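Local coordinates for glycosyltransferase Gtf1 (Streptococcus pneumoniae, PDB 4PQG), which belongs to the glycosyltransferases of the GT-B fold, carries an added extended beta-sheet domain, and holds UDP between its two Rossmann-like domains, at residues 339-344 against 410-415; 343-348 against 459-464; 416-421 against 426-431. All coordinates share one frame; numbering follows the deposited sequence.

Contact 1: 339-344 against 410-415. With NAG (2-acetamido-2-deoxy-beta-D-glucopyranose), chain D; UDP (uridine-5'-diphosphate), chain C.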
loop_
_atom_site.group_PDB
_atom_site.type_symbol
_atom_site.label_atom_id
_atom_site.label_comp_id
_atom_site.label_asym_id
_atom_site.label_seq_id
_atom_site.Cartn_x
_atom_site.Cartn_y
_atom_site.Cartn_z
ATOM N N LYS A 339 -14.239 -6.052 -0.350
ATOM C CA LYS A 339 -15.686 -5.824 -0.392
ATOM C C LYS A 339 -16.064 -4.441 -0.897
ATOM O O LYS A 339 -16.930 -4.339 -1.755
ATOM C CB LYS A 339 -16.313 -6.051 0.988
ATOM C CG LYS A 339 -16.336 -7.499 1.405
ATOM C CD LYS A 339 -17.045 -7.687 2.743
ATOM C CE LYS A 339 -17.242 -9.169 3.044
ATOM N NZ LYS A 339 -16.029 -9.966 2.721
ATOM N N GLU A 340 -15.395 -3.395 -0.388
ATOM C CA GLU A 340 -15.708 -1.996 -0.748
ATOM C C GLU A 340 -15.517 -1.656 -2.243
ATOM O O GLU A 340 -15.971 -0.595 -2.711
ATOM C CB GLU A 340 -14.926 -0.997 0.138
ATOM C CG GLU A 340 -13.415 -0.961 -0.150
ATOM C CD GLU A 340 -12.604 -0.180 0.883
ATOM O OE1 GLU A 340 -13.197 0.523 1.743
ATOM O OE2 GLU A 340 -11.354 -0.261 0.837
ATOM N N LYS A 341 -14.851 -2.543 -2.985
ATOM C CA LYS A 341 -14.682 -2.368 -4.442
ATOM C C LYS A 341 -15.805 -3.060 -5.244
ATOM O O LYS A 341 -15.975 -2.792 -6.431
ATOM C CB LYS A 341 -13.310 -2.900 -4.911
ATOM C CG LYS A 341 -12.092 -2.251 -4.234
ATOM C CD LYS A 341 -11.864 -0.794 -4.682
ATOM C CE LYS A 341 -10.713 -0.150 -3.915
ATOM N NZ LYS A 341 -10.157 1.074 -4.574
ATOM N N HIS A 342 -16.544 -3.960 -4.586
ATOM C CA HIS A 342 -17.720 -4.637 -5.165
ATOM C C HIS A 342 -17.497 -5.184 -6.539
ATOM O O HIS A 342 -18.363 -5.046 -7.421
ATOM C CB HIS A 342 -18.930 -3.701 -5.205
ATOM C CG HIS A 342 -19.222 -3.033 -3.895
ATOM N ND1 HIS A 342 -19.922 -3.640 -2.911
ATOM C CD2 HIS A 342 -18.878 -1.772 -3.419
ATOM C CE1 HIS A 342 -20.026 -2.802 -1.857
ATOM N NE2 HIS A 342 -19.390 -1.656 -2.173
ATOM N N ILE A 343 -16.347 -5.820 -6.747
ATOM C CA ILE A 343 -16.031 -6.382 -8.055
ATOM C C ILE A 343 -17.073 -7.430 -8.455
ATOM O O ILE A 343 -17.321 -7.627 -9.649
ATOM C CB ILE A 343 -14.584 -6.902 -8.132
ATOM C CG1 ILE A 343 -13.597 -5.745 -7.923
ATOM C CG2 ILE A 343 -14.308 -7.541 -9.486
ATOM C CD1 ILE A 343 -12.171 -6.192 -7.702
ATOM N N ASP A 344 -17.717 -8.050 -7.461
ATOM C CA ASP A 344 -18.754 -9.048 -7.753
ATOM C C ASP A 344 -19.908 -8.470 -8.562
ATOM O O ASP A 344 -20.426 -9.131 -9.461
ATOM C CB ASP A 344 -19.246 -9.766 -6.492
ATOM C CG ASP A 344 -19.765 -8.810 -5.440
ATOM O OD1 ASP A 344 -19.029 -7.852 -5.110
ATOM O OD2 ASP A 344 -20.899 -9.020 -4.946
ATOM N N THR A 410 -17.788 2.031 -4.134
ATOM C CA THR A 410 -18.763 2.961 -3.614
ATOM C C THR A 410 -18.141 4.232 -3.014
ATOM O O THR A 410 -18.870 5.123 -2.562
ATOM C CB THR A 410 -19.714 2.259 -2.612
ATOM O OG1 THR A 410 -18.961 1.323 -1.821
ATOM C CG2 THR A 410 -20.781 1.472 -3.388
ATOM N N SER A 411 -16.807 4.322 -3.032
ATOM C CA SER A 411 -16.119 5.502 -2.498
ATOM C C SER A 411 -14.632 5.503 -2.823
ATOM O O SER A 411 -13.949 4.498 -2.623
ATOM C CB SER A 411 -16.309 5.596 -0.973
ATOM O OG SER A 411 -15.529 6.646 -0.426
ATOM N N GLU A 412 -14.129 6.632 -3.322
ATOM C CA GLU A 412 -12.679 6.789 -3.506
ATOM C C GLU A 412 -12.193 8.155 -3.083
ATOM O O GLU A 412 -12.695 9.180 -3.554
ATOM C CB GLU A 412 -12.244 6.528 -4.957
ATOM C CG GLU A 412 -12.527 5.120 -5.474
ATOM C CD GLU A 412 -11.640 4.029 -4.873
ATOM O OE1 GLU A 412 -10.558 4.335 -4.295
ATOM O OE2 GLU A 412 -12.017 2.838 -5.018
ATOM N N GLY A 413 -11.197 8.165 -2.200
ATOM C CA GLY A 413 -10.512 9.390 -1.838
ATOM C C GLY A 413 -9.934 10.038 -3.086
ATOM O O GLY A 413 -9.897 11.268 -3.209
ATOM N N PHE A 414 -9.472 9.210 -4.009
ATOM C CA PHE A 414 -8.862 9.681 -5.238
ATOM C C PHE A 414 -9.007 8.612 -6.291
ATOM O O PHE A 414 -9.685 8.815 -7.313
ATOM C CB PHE A 414 -7.375 9.986 -5.033
ATOM C CG PHE A 414 -6.723 10.643 -6.227
ATOM C CD1 PHE A 414 -7.068 11.949 -6.597
ATOM C CD2 PHE A 414 -5.763 9.969 -6.976
ATOM C CE1 PHE A 414 -6.455 12.570 -7.677
ATOM C CE2 PHE A 414 -5.140 10.590 -8.065
ATOM C CZ PHE A 414 -5.490 11.889 -8.414
ATOM N N GLY A 415 -8.381 7.461 -6.028
ATOM C CA GLY A 415 -8.432 6.319 -6.939
ATOM C C GLY A 415 -7.343 6.340 -7.986
ATOM O O GLY A 415 -7.560 6.758 -9.141
HETATM C C1 NAG D . -6.887 4.986 -0.765
HETATM C C2 NAG D . -8.278 5.419 -1.212
HETATM C C3 NAG D . -7.939 5.772 -2.666
HETATM C C4 NAG D . -6.729 6.715 -2.769
HETATM C C5 NAG D . -5.544 6.197 -1.908
HETATM C C6 NAG D . -4.266 7.023 -2.004
HETATM C C7 NAG D . -10.512 4.485 -0.944
HETATM C C8 NAG D . -11.326 3.223 -1.005
HETATM N N2 NAG D . -9.225 4.330 -1.207
HETATM O O1 NAG D . -6.697 3.876 0.064
HETATM O O3 NAG D . -9.060 6.280 -3.368
HETATM O O4 NAG D . -6.337 6.780 -4.119
HETATM O O5 NAG D . -6.043 6.100 -0.572
HETATM O O6 NAG D . -4.539 8.266 -1.399
HETATM O O7 NAG D . -11.039 5.571 -0.652
HETATM N N1 UDP C . -2.233 -1.883 -8.300
HETATM C C2 UDP C . -1.189 -2.608 -8.914
HETATM N N3 UDP C . -1.452 -3.793 -9.447
HETATM C C4 UDP C . -2.675 -4.342 -9.423
HETATM C C5 UDP C . -3.735 -3.660 -8.818
HETATM C C6 UDP C . -3.478 -2.403 -8.258
HETATM O O2 UDP C . -0.022 -2.145 -8.976
HETATM O O4 UDP C . -2.838 -5.464 -9.952
HETATM C "C1'" UDP C . -1.919 -0.554 -7.755
HETATM C "C2'" UDP C . -2.498 0.506 -8.688
HETATM O "O2'" UDP C . -1.633 0.852 -9.788
HETATM C "C3'" UDP C . -2.763 1.702 -7.788
HETATM C "C4'" UDP C . -2.940 1.085 -6.403
HETATM O "O4'" UDP C . -2.563 -0.298 -6.506
HETATM O "O3'" UDP C . -1.633 2.582 -7.771
HETATM C "C5'" UDP C . -4.385 1.143 -5.910
HETATM O "O5'" UDP C . -4.691 2.487 -5.579
HETATM P PA UDP C . -6.201 3.028 -5.581
HETATM O O1A UDP C . -6.194 4.475 -5.166
HETATM O O2A UDP C . -6.789 2.663 -6.923
HETATM O O3A UDP C . -7.050 2.069 -4.599
HETATM P PB UDP C . -6.919 1.786 -3.019
HETATM O O1B UDP C . -8.352 1.766 -2.538
HETATM O O2B UDP C . -6.198 0.451 -2.924
HETATM O O3B UDP C . -6.161 2.963 -2.437
HETATM O O HOH W 1 -14.693 1.928 -1.612
#
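The His342 ring meets Thr410 at its edge. Thr410 OG1 lies in the plane of the ring, 3.0 Å from His342 NE2, and the methyl CG2 sits close by at 3.6 Å from NE2. One ring face carries the carbonyl oxygen of Lys339. The opposite face stacks with Trp345. The backbones are joined loosely. Thr410 N gives a weak hydrogen bond to Glu340 O, and a water donates to both Glu340 O and Ser411 O.

Further along, Lys341 reaches across to Glu412. Its chain bends at chi2 (-71°), which swings NZ toward the ligands. NZ forms a salt bridge of 2.6 Å with Glu412 OE2, on the syn side of the carboxylate. NZ also donates to UDP O1B at 2.8 Å. Ser409 holds the same OE2. The other oxygen, Glu412 OE1, accepts from NAG O3 at 2.6 Å. One carboxylate thus positions the lysine and holds NAG. Three successive backbone N-H groups, of Gly413, Phe414 and Gly415, donate to NAG O7, O3 and O4. This is the UDP pocket of a GT-B glycosyltransferase; the spacing of Glu412 and Glu420 is consistent with the EX7E motif of such enzymes.

Contact 2: 343-348 against 459-464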
loop_
_atom_site.group_PDB
_atom_site.type_symbol
_atom_site.label_atom_id
_atom_site.label_comp_id
_atom_site.label_asym_id
_atom_site.label_seq_id
_atom_site.Cartn_x
_atom_site.Cartn_y
_atom_site.Cartn_z
ATOM N N ILE A 343 -16.347 -5.820 -6.747
ATOM C CA ILE A 343 -16.031 -6.382 -8.055
ATOM C C ILE A 343 -17.073 -7.430 -8.455
ATOM O O ILE A 343 -17.321 -7.627 -9.649
ATOM C CB ILE A 343 -14.584 -6.902 -8.132
ATOM C CG1 ILE A 343 -13.597 -5.745 -7.923
ATOM C CG2 ILE A 343 -14.308 -7.541 -9.486
ATOM C CD1 ILE A 343 -12.171 -6.192 -7.702
ATOM N N ASP A 344 -17.717 -8.050 -7.461
ATOM C CA ASP A 344 -18.754 -9.048 -7.753
ATOM C C ASP A 344 -19.908 -8.470 -8.562
ATOM O O ASP A 344 -20.426 -9.131 -9.461
ATOM C CB ASP A 344 -19.246 -9.766 -6.492
ATOM C CG ASP A 344 -19.765 -8.810 -5.440
ATOM O OD1 ASP A 344 -19.029 -7.852 -5.110
ATOM O OD2 ASP A 344 -20.899 -9.020 -4.946
ATOM N N TRP A 345 -20.289 -7.230 -8.262
ATOM C CA TRP A 345 -21.267 -6.512 -9.072
ATOM C C TRP A 345 -20.815 -6.350 -10.494
ATOM O O TRP A 345 -21.622 -6.522 -11.418
ATOM C CB TRP A 345 -21.619 -5.159 -8.458
ATOM C CG TRP A 345 -22.238 -5.233 -7.080
ATOM C CD1 TRP A 345 -22.777 -6.346 -6.446
ATOM C CD2 TRP A 345 -22.440 -4.126 -6.131
ATOM N NE1 TRP A 345 -23.258 -6.018 -5.207
ATOM C CE2 TRP A 345 -23.089 -4.711 -4.951
ATOM C CE3 TRP A 345 -22.132 -2.770 -6.129
ATOM C CZ2 TRP A 345 -23.419 -3.952 -3.838
ATOM C CZ3 TRP A 345 -22.457 -2.011 -4.995
ATOM C CH2 TRP A 345 -23.095 -2.592 -3.878
ATOM N N LEU A 346 -19.530 -6.036 -10.704
ATOM C CA LEU A 346 -18.999 -5.915 -12.063
ATOM C C LEU A 346 -19.018 -7.237 -12.820
ATOM O O LEU A 346 -19.355 -7.269 -14.019
ATOM C CB LEU A 346 -17.563 -5.362 -12.070
ATOM C CG LEU A 346 -17.384 -3.943 -11.525
ATOM C CD1 LEU A 346 -15.909 -3.567 -11.590
ATOM C CD2 LEU A 346 -18.239 -2.963 -12.323
ATOM N N VAL A 347 -18.631 -8.316 -12.143
ATOM C CA VAL A 347 -18.615 -9.625 -12.781
ATOM C C VAL A 347 -20.029 -9.990 -13.273
ATOM O O VAL A 347 -20.205 -10.345 -14.450
ATOM C CB VAL A 347 -18.016 -10.730 -11.864
ATOM C CG1 VAL A 347 -18.221 -12.115 -12.463
ATOM C CG2 VAL A 347 -16.526 -10.494 -11.644
ATOM N N LYS A 348 -21.027 -9.874 -12.394
ATOM C CA LYS A 348 -22.440 -10.117 -12.766
ATOM C C LYS A 348 -22.967 -9.215 -13.898
ATOM O O LYS A 348 -23.749 -9.655 -14.755
ATOM C CB LYS A 348 -23.345 -10.032 -11.538
ATOM C CG LYS A 348 -22.956 -11.036 -10.461
ATOM C CD LYS A 348 -24.042 -11.213 -9.416
ATOM C CE LYS A 348 -23.706 -12.367 -8.486
ATOM N NZ LYS A 348 -24.883 -12.681 -7.629
ATOM N N ASP A 459 -29.651 -6.831 -8.332
ATOM C CA ASP A 459 -30.267 -6.940 -9.669
ATOM C C ASP A 459 -30.296 -5.631 -10.462
ATOM O O ASP A 459 -30.023 -5.637 -11.663
ATOM C CB ASP A 459 -31.689 -7.489 -9.572
ATOM C CG ASP A 459 -31.736 -8.929 -9.099
ATOM O OD1 ASP A 459 -30.724 -9.660 -9.217
ATOM O OD2 ASP A 459 -32.809 -9.332 -8.614
ATOM N N GLN A 460 -30.652 -4.529 -9.795
ATOM C CA GLN A 460 -30.655 -3.187 -10.396
ATOM C C GLN A 460 -29.260 -2.746 -10.808
ATOM O O GLN A 460 -29.071 -2.182 -11.889
ATOM C CB GLN A 460 -31.190 -2.144 -9.414
ATOM C CG GLN A 460 -32.595 -1.665 -9.698
ATOM C CD GLN A 460 -33.621 -2.717 -9.358
ATOM O OE1 GLN A 460 -34.065 -2.821 -8.203
ATOM N NE2 GLN A 460 -34.004 -3.514 -10.359
ATOM N N ILE A 461 -28.292 -2.987 -9.928
ATOM C CA ILE A 461 -26.904 -2.607 -10.189
ATOM C C ILE A 461 -26.353 -3.321 -11.419
ATOM O O ILE A 461 -25.826 -2.673 -12.320
ATOM C CB ILE A 461 -26.003 -2.867 -8.968
ATOM C CG1 ILE A 461 -26.357 -1.889 -7.839
ATOM C CG2 ILE A 461 -24.523 -2.774 -9.352
ATOM C CD1 ILE A 461 -25.927 -2.388 -6.465
ATOM N N LYS A 462 -26.477 -4.643 -11.466
ATOM C CA LYS A 462 -25.934 -5.403 -12.587
ATOM C C LYS A 462 -26.604 -5.008 -13.904
ATOM O O LYS A 462 -25.950 -4.957 -14.948
ATOM C CB LYS A 462 -26.012 -6.914 -12.335
ATOM C CG LYS A 462 -27.178 -7.644 -12.968
ATOM C CD LYS A 462 -27.260 -9.071 -12.456
ATOM C CE LYS A 462 -28.613 -9.675 -12.799
ATOM N NZ LYS A 462 -28.970 -10.750 -11.831
ATOM N N GLN A 463 -27.903 -4.715 -13.835
ATOM C CA GLN A 463 -28.673 -4.286 -15.000
ATOM C C GLN A 463 -28.202 -2.918 -15.483
ATOM O O GLN A 463 -28.092 -2.692 -16.685
ATOM C CB GLN A 463 -30.174 -4.282 -14.673
ATOM C CG GLN A 463 -31.045 -3.366 -15.520
ATOM C CD GLN A 463 -32.506 -3.380 -15.071
ATOM O OE1 GLN A 463 -33.043 -2.369 -14.588
ATOM N NE2 GLN A 463 -33.152 -4.541 -15.202
ATOM N N ALA A 464 -27.901 -2.022 -14.549
ATOM C CA ALA A 464 -27.416 -0.688 -14.898
ATOM C C ALA A 464 -26.056 -0.745 -15.580
ATOM O O ALA A 464 -25.897 -0.220 -16.684
ATOM C CB ALA A 464 -27.389 0.233 -13.679
#
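Ile461 lies against the indole of Trp345, and its two branches share the work. CB bears the methyl CG2, which is anti to the backbone N. CG2 touches Trp345 CB at 3.9 Å and reaches Trp345 CE3 at 4.0 Å. The other branch starts at CG1, beside the backbone N (chi1 -69°), and carries CD1 out over the ring. CD1 ends above the six-membered ring, 3.6 Å from its centroid and 4° off the normal. This is a CH-pi contact, with the methyl almost straight over the middle of that ring. CD1 lies at similar distances from all six carbons, so no single edge is favoured. It is on the face of the indole turned away from His342.

The contact joins two helices, 343-353 and 458-474, of the C-terminal Rossmann-like domain of the GT-B fold. Helix 343-353 also lies on the parallel sheet, where Leu346 and Val347 touch Phe362.

Next to the ring, Lys348 and Lys462 meet through their aliphatic parts. Lys348 CB is 4.1 Å from Lys462 CD. The two chains then lead apart, and their NZ atoms end 6.2 Å from each other. Each has its own acid. Lys348 NZ forms a salt bridge with Glu458, and Lys462 NZ has a long, weak one with Asp459 OD1 of its own helix.

Contact 3: 416-421 against 426-431. With UDP (uridine-5'-diphosphate), chain C.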
loop_
_atom_site.group_PDB
_atom_site.type_symbol
_atom_site.label_atom_id
_atom_site.label_comp_id
_atom_site.label_asym_id
_atom_site.label_seq_id
_atom_site.Cartn_x
_atom_site.Cartn_y
_atom_site.Cartn_z
ATOM N N LEU A 416 -6.166 5.868 -7.599
ATOM C CA LEU A 416 -5.018 5.892 -8.466
ATOM C C LEU A 416 -5.229 5.123 -9.778
ATOM O O LEU A 416 -4.746 5.566 -10.811
ATOM C CB LEU A 416 -3.779 5.376 -7.721
ATOM C CG LEU A 416 -3.204 6.358 -6.674
ATOM C CD1 LEU A 416 -2.175 5.688 -5.757
ATOM C CD2 LEU A 416 -2.642 7.638 -7.288
ATOM N N THR A 417 -5.929 3.985 -9.740
ATOM C CA THR A 417 -6.220 3.242 -10.988
ATOM C C THR A 417 -7.172 3.997 -11.939
ATOM O O THR A 417 -7.165 3.740 -13.146
ATOM C CB THR A 417 -6.795 1.836 -10.755
ATOM O OG1 THR A 417 -8.060 1.944 -10.080
ATOM C CG2 THR A 417 -5.800 0.966 -9.953
ATOM N N LEU A 418 -7.980 4.909 -11.399
ATOM C CA LEU A 418 -8.835 5.752 -12.243
ATOM C C LEU A 418 -7.979 6.763 -13.024
ATOM O O LEU A 418 -8.160 6.951 -14.222
ATOM C CB LEU A 418 -9.895 6.473 -11.405
ATOM C CG LEU A 418 -10.769 5.682 -10.421
ATOM C CD1 LEU A 418 -11.701 6.635 -9.692
ATOM C CD2 LEU A 418 -11.546 4.574 -11.125
ATOM N N MET A 419 -7.034 7.385 -12.335
ATOM C CA MET A 419 -6.054 8.288 -12.960
ATOM C C MET A 419 -5.184 7.544 -13.969
ATOM O O MET A 419 -4.977 7.992 -15.102
ATOM C CB MET A 419 -5.162 8.931 -11.888
ATOM C CG MET A 419 -4.125 9.903 -12.452
ATOM S SD MET A 419 -2.804 10.261 -11.282
ATOM C CE MET A 419 -1.924 8.697 -11.349
ATOM N N GLU A 420 -4.677 6.396 -13.545
ATOM C CA GLU A 420 -3.868 5.561 -14.405
ATOM C C GLU A 420 -4.661 5.143 -15.638
ATOM O O GLU A 420 -4.165 5.265 -16.767
ATOM C CB GLU A 420 -3.325 4.355 -13.625
ATOM C CG GLU A 420 -2.241 4.740 -12.607
ATOM C CD GLU A 420 -1.992 3.693 -11.506
ATOM O OE1 GLU A 420 -2.401 2.519 -11.680
ATOM O OE2 GLU A 420 -1.394 4.068 -10.461
ATOM N N ALA A 421 -5.895 4.685 -15.431
ATOM C CA ALA A 421 -6.773 4.307 -16.545
ATOM C C ALA A 421 -6.992 5.443 -17.573
ATOM O O ALA A 421 -6.830 5.222 -18.763
ATOM C CB ALA A 421 -8.100 3.756 -16.020
ATOM N N LEU A 426 -8.467 5.236 -21.219
ATOM C CA LEU A 426 -9.624 4.367 -20.983
ATOM C C LEU A 426 -10.804 5.191 -20.551
ATOM O O LEU A 426 -10.683 6.011 -19.634
ATOM C CB LEU A 426 -9.320 3.278 -19.937
ATOM C CG LEU A 426 -8.232 2.252 -20.276
ATOM C CD1 LEU A 426 -8.034 1.260 -19.138
ATOM C CD2 LEU A 426 -8.559 1.513 -21.556
ATOM N N PRO A 427 -11.954 4.994 -21.221
ATOM C CA PRO A 427 -13.202 5.504 -20.670
ATOM C C PRO A 427 -13.474 4.790 -19.353
ATOM O O PRO A 427 -13.029 3.652 -19.176
ATOM C CB PRO A 427 -14.248 5.082 -21.714
ATOM C CG PRO A 427 -13.459 4.920 -22.974
ATOM C CD PRO A 427 -12.171 4.304 -22.508
ATOM N N LEU A 428 -14.184 5.457 -18.448
ATOM C CA LEU A 428 -14.527 4.875 -17.148
ATOM C C LEU A 428 -16.038 4.731 -16.995
ATOM O O LEU A 428 -16.784 5.639 -17.339
ATOM C CB LEU A 428 -13.981 5.738 -16.002
ATOM C CG LEU A 428 -12.539 6.251 -16.043
ATOM C CD1 LEU A 428 -12.239 7.053 -14.787
ATOM C CD2 LEU A 428 -11.553 5.110 -16.173
ATOM N N ILE A 429 -16.492 3.598 -16.469
ATOM C CA ILE A 429 -17.894 3.475 -16.022
ATOM C C ILE A 429 -17.919 3.203 -14.517
ATOM O O ILE A 429 -17.393 2.190 -14.075
ATOM C CB ILE A 429 -18.649 2.351 -16.778
ATOM C CG1 ILE A 429 -18.625 2.597 -18.299
ATOM C CG2 ILE A 429 -20.072 2.230 -16.253
ATOM C CD1 ILE A 429 -19.123 1.418 -19.130
ATOM N N GLY A 430 -18.519 4.106 -13.742
ATOM C CA GLY A 430 -18.567 3.949 -12.293
ATOM C C GLY A 430 -19.739 4.626 -11.618
ATOM O O GLY A 430 -20.532 5.324 -12.261
ATOM N N PHE A 431 -19.851 4.420 -10.311
ATOM C CA PHE A 431 -20.910 5.052 -9.534
ATOM C C PHE A 431 -20.704 6.561 -9.402
ATOM O O PHE A 431 -19.562 7.041 -9.328
ATOM C CB PHE A 431 -20.981 4.447 -8.136
ATOM C CG PHE A 431 -21.632 3.094 -8.073
ATOM C CD1 PHE A 431 -22.960 2.905 -8.479
ATOM C CD2 PHE A 431 -20.937 2.003 -7.547
ATOM C CE1 PHE A 431 -23.562 1.658 -8.376
ATOM C CE2 PHE A 431 -21.541 0.752 -7.453
ATOM C CZ PHE A 431 -22.856 0.582 -7.867
HETATM N N1 UDP C . -2.233 -1.883 -8.300
HETATM C C2 UDP C . -1.189 -2.608 -8.914
HETATM N N3 UDP C . -1.452 -3.793 -9.447
HETATM C C4 UDP C . -2.675 -4.342 -9.423
HETATM C C5 UDP C . -3.735 -3.660 -8.818
HETATM C C6 UDP C . -3.478 -2.403 -8.258
HETATM O O2 UDP C . -0.022 -2.145 -8.976
HETATM O O4 UDP C . -2.838 -5.464 -9.952
HETATM C "C1'" UDP C . -1.919 -0.554 -7.755
HETATM C "C2'" UDP C . -2.498 0.506 -8.688
HETATM O "O2'" UDP C . -1.633 0.852 -9.788
HETATM C "C3'" UDP C . -2.763 1.702 -7.788
HETATM C "C4'" UDP C . -2.940 1.085 -6.403
HETATM O "O4'" UDP C . -2.563 -0.298 -6.506
HETATM O "O3'" UDP C . -1.633 2.582 -7.771
HETATM C "C5'" UDP C . -4.385 1.143 -5.910
HETATM O "O5'" UDP C . -4.691 2.487 -5.579
HETATM P PA UDP C . -6.201 3.028 -5.581
HETATM O O1A UDP C . -6.194 4.475 -5.166
HETATM O O2A UDP C . -6.789 2.663 -6.923
HETATM O O3A UDP C . -7.050 2.069 -4.599
HETATM P PB UDP C . -6.919 1.786 -3.019
HETATM O O1B UDP C . -8.352 1.766 -2.538
HETATM O O2B UDP C . -6.198 0.451 -2.924
HETATM O O3B UDP C . -6.161 2.963 -2.437
#
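Ala421 O accepts a hydrogen bond of 3.0 Å from Leu426 N. The donor stands above the carbonyl plane, 37° out of it, and the C=O...N angle is 137°. The bond ties the residue after the turn back to the helix. The Leu426 side chain packs over the same carbonyl, with CB 3.4 Å from Ala421 O.

The rest of the contact is apolar and buried. Ala421 CB lies between two leucines. It touches Leu428 CD2 at 3.7 Å and Leu426 CD1 at 4.0 Å. The other methyl of Leu428, CD1, reaches back along the helix to Leu418 CB at 4.2 Å. The two branches of Leu428 therefore span one helical turn. Tyr405, on the neighbouring strand, touches Leu418, Ala421 and Leu428.

The start of the same helix binds UDP. Leu416 N donates to UDP O1A at 2.8 Å, and Thr417 N donates to UDP O2A. The helix N-terminus thus faces the phosphate and probably favours its negative charge. The Glu420 chain runs extended beyond CG (chi2 161°), which carries its carboxylate out to the ribose. There OE1 accepts from O2' at 2.6 Å and OE2 from O3'. Tyr399 and Tyr31 also bond to this carboxylate. The helix is the connection of a beta-alpha-beta crossover between parallel strands 404-406 and 428-431, and Glu420 is probably the second glutamate of an EX7E motif.

In the fold
All three contacts belong to the C-terminal domain of the GT-B fold. Contacts 1 and 3 are consecutive in the chain, their centres about 12 Å apart. Both touch UDP: contact 1 mainly at the beta phosphate, contact 3 at the alpha phosphate and the ribose. Phe414 CE2 of contact 1 packs on Met419 SD of contact 3 at 4.0 Å. Contact 2 is more peripheral, with the Trp345 side chain about 13 Å from NAG. It shares Ile343 and Asp344 with contact 1. Phe431 ties it to contact 3, because Phe431 CE2 lies 3.8 Å from Trp345 CE3. Gly24 N, from the N-terminal domain, also donates a hydrogen bond to UDP.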